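Local coordinates for protein aminoglycoside phosphotransferase (PDB 6FUC) that probably transfers a phosphate from ATP to the 3''-hydroxyl of streptomycin, a kinase reaction that confers resistance to the antibiotic, at residues Asp67-Arg72 with Val114-Glu119. Residues are numbered along the deposited sequence; the frame is centred on the assembly and turned at random. Where two conformers were deposited one is given.
Sequences DIPGPR and VRRLHE
I68 and L117 bring the two backbones nearest, CA to CA 6.4 Å, where the irregular loop between helix 50-63 and strand 73-79 passes the C-terminal turn of helix 100-117. On the solvent side R116, modelled in two conformers, reaches in the one described to the loop backbone. Its chain, extended at chi2 but bent at chi3 (69°), presents the guanidinium end-on to the carbonyl of D67: NH2 lies 2.9 Å from D67 O and NH1 3.0 Å from the same D67 O. The oxygen sits almost in the guanidinium plane, and the NH2 bond is bent to 149° at the hydrogen. D67 adds its carboxylate, OD2 3.4 Å from R116 NH2, a long salt bridge with the two planes 78° apart. I68 slides past R116 in the opposite direction, its CD1 3.5 Å from R116 NH1 and 3.8 Å from L117 CA, while its CG2 meets L117 CD1 at 4.2 Å. L63 of helix 50-63 touches both I68 and L117, and F207 backs I68. In this kinase-like fold the contact ties the loop leading into the N-terminal lobe's edge strand to a helix of the C-terminal lobe. A buried aliphatic pair lies beside a polar contact between two exposed residues; two N-H groups converging on one carbonyl oxygen would limit guanidinium rotation, though the second conformer suggests an impermanent grip, and the nearby carboxylate probably steadies its positive charge.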
# COMPACT_ATOMS: atom_id res chain seq x y z
N ASP A 67 -7.98 12.25 -11.07
CA ASP A 67 -9.29 12.31 -10.35
C ASP A 67 -9.52 11.17 -9.39
O ASP A 67 -10.65 10.64 -9.31
CB ASP A 67 -10.46 12.52 -11.29
CG ASP A 67 -11.67 13.01 -10.61
OD1 ASP A 67 -11.62 13.72 -9.58
OD2 ASP A 67 -12.75 12.74 -11.13
N ILE A 68 -8.48 10.75 -8.70
CA ILE A 68 -8.54 9.75 -7.63
C ILE A 68 -8.03 10.44 -6.39
O ILE A 68 -6.94 11.02 -6.42
CB ILE A 68 -7.66 8.53 -7.92
CG1 ILE A 68 -8.03 7.83 -9.22
CG2 ILE A 68 -7.70 7.55 -6.76
CD1 ILE A 68 -9.43 7.30 -9.32
N PRO A 69 -8.76 10.42 -5.27
CA PRO A 69 -8.34 11.23 -4.14
C PRO A 69 -7.11 10.66 -3.43
O PRO A 69 -7.01 9.48 -3.13
CB PRO A 69 -9.58 11.18 -3.22
CG PRO A 69 -10.25 9.87 -3.55
CD PRO A 69 -10.06 9.76 -5.03
N GLY A 70 -6.18 11.55 -3.14
CA GLY A 70 -4.88 11.18 -2.58
C GLY A 70 -4.14 12.44 -2.16
O GLY A 70 -4.65 13.54 -2.22
N PRO A 71 -2.91 12.28 -1.70
CA PRO A 71 -2.08 13.41 -1.26
C PRO A 71 -1.65 14.27 -2.43
O PRO A 71 -1.73 13.85 -3.60
CB PRO A 71 -0.90 12.74 -0.60
CG PRO A 71 -1.14 11.30 -0.58
CD PRO A 71 -2.18 11.02 -1.62
N ARG A 72 -1.13 15.44 -2.12
CA ARG A 72 -0.40 16.25 -3.09
C ARG A 72 1.06 16.32 -2.65
O ARG A 72 1.37 16.37 -1.47
CB ARG A 72 -0.97 17.67 -3.15
CG ARG A 72 -2.40 17.63 -3.64
CD ARG A 72 -3.09 18.99 -3.51
NE ARG A 72 -3.29 19.46 -2.14
CZ ARG A 72 -2.58 20.44 -1.55
NH1 ARG A 72 -2.93 20.82 -0.30
NH2 ARG A 72 -1.53 20.99 -2.13
N VAL A 114 -12.23 2.04 -4.80
CA VAL A 114 -11.23 1.10 -5.38
C VAL A 114 -11.60 0.81 -6.82
O VAL A 114 -10.73 0.78 -7.70
CB VAL A 114 -11.08 -0.11 -4.49
CG1 VAL A 114 -10.17 -1.14 -5.16
CG2 VAL A 114 -10.55 0.28 -3.16
N ARG A 115 -12.88 0.61 -7.11
CA ARG A 115 -13.31 0.37 -8.47
C ARG A 115 -12.91 1.55 -9.35
O ARG A 115 -12.42 1.38 -10.50
CB ARG A 115 -14.82 0.12 -8.53
CG ARG A 115 -15.28 -0.05 -9.96
CD ARG A 115 -16.75 -0.27 -10.13
NE ARG A 115 -17.63 0.67 -9.48
CZ ARG A 115 -17.82 1.96 -9.78
NH1 ARG A 115 -17.15 2.61 -10.74
NH2 ARG A 115 -18.72 2.65 -9.08
N ARG A 116 -13.11 2.77 -8.88
CA ARG A 116 -12.74 3.94 -9.68
C ARG A 116 -11.24 3.94 -9.99
O ARG A 116 -10.83 4.19 -11.13
CB ARG A 116 -13.16 5.24 -9.01
CG ARG A 116 -14.65 5.43 -8.99
CD ARG A 116 -14.98 6.78 -8.28
NE ARG A 116 -14.53 7.95 -9.13
CZ ARG A 116 -13.43 8.72 -9.02
NH1 ARG A 116 -12.46 8.60 -8.06
NH2 ARG A 116 -13.29 9.63 -9.96
N LEU A 117 -10.41 3.65 -8.99
CA LEU A 117 -8.98 3.56 -9.23
C LEU A 117 -8.66 2.48 -10.26
O LEU A 117 -7.88 2.69 -11.22
CB LEU A 117 -8.26 3.30 -7.93
CG LEU A 117 -6.78 2.99 -7.99
CD1 LEU A 117 -5.97 4.16 -8.53
CD2 LEU A 117 -6.28 2.61 -6.61
N HIS A 118 -9.30 1.32 -10.08
CA HIS A 118 -9.14 0.19 -10.95
C HIS A 118 -9.84 0.37 -12.36
O HIS A 118 -9.90 -0.58 -13.17
CB HIS A 118 -9.66 -1.07 -10.33
CG HIS A 118 -8.84 -1.59 -9.18
ND1 HIS A 118 -9.09 -2.82 -8.63
CD2 HIS A 118 -7.77 -1.09 -8.52
CE1 HIS A 118 -8.23 -3.05 -7.66
NE2 HIS A 118 -7.41 -1.99 -7.55
N GLU A 119 -10.43 1.46 -12.60
CA GLU A 119 -10.96 1.79 -13.91
C GLU A 119 -10.08 2.76 -14.65
O GLU A 119 -10.34 2.97 -15.84
CB GLU A 119 -12.41 2.30 -13.79
CG GLU A 119 -13.32 1.10 -13.55
CD GLU A 119 -14.77 1.47 -13.38
OE1 GLU A 119 -15.11 2.64 -13.31
OE2 GLU A 119 -15.60 0.58 -13.25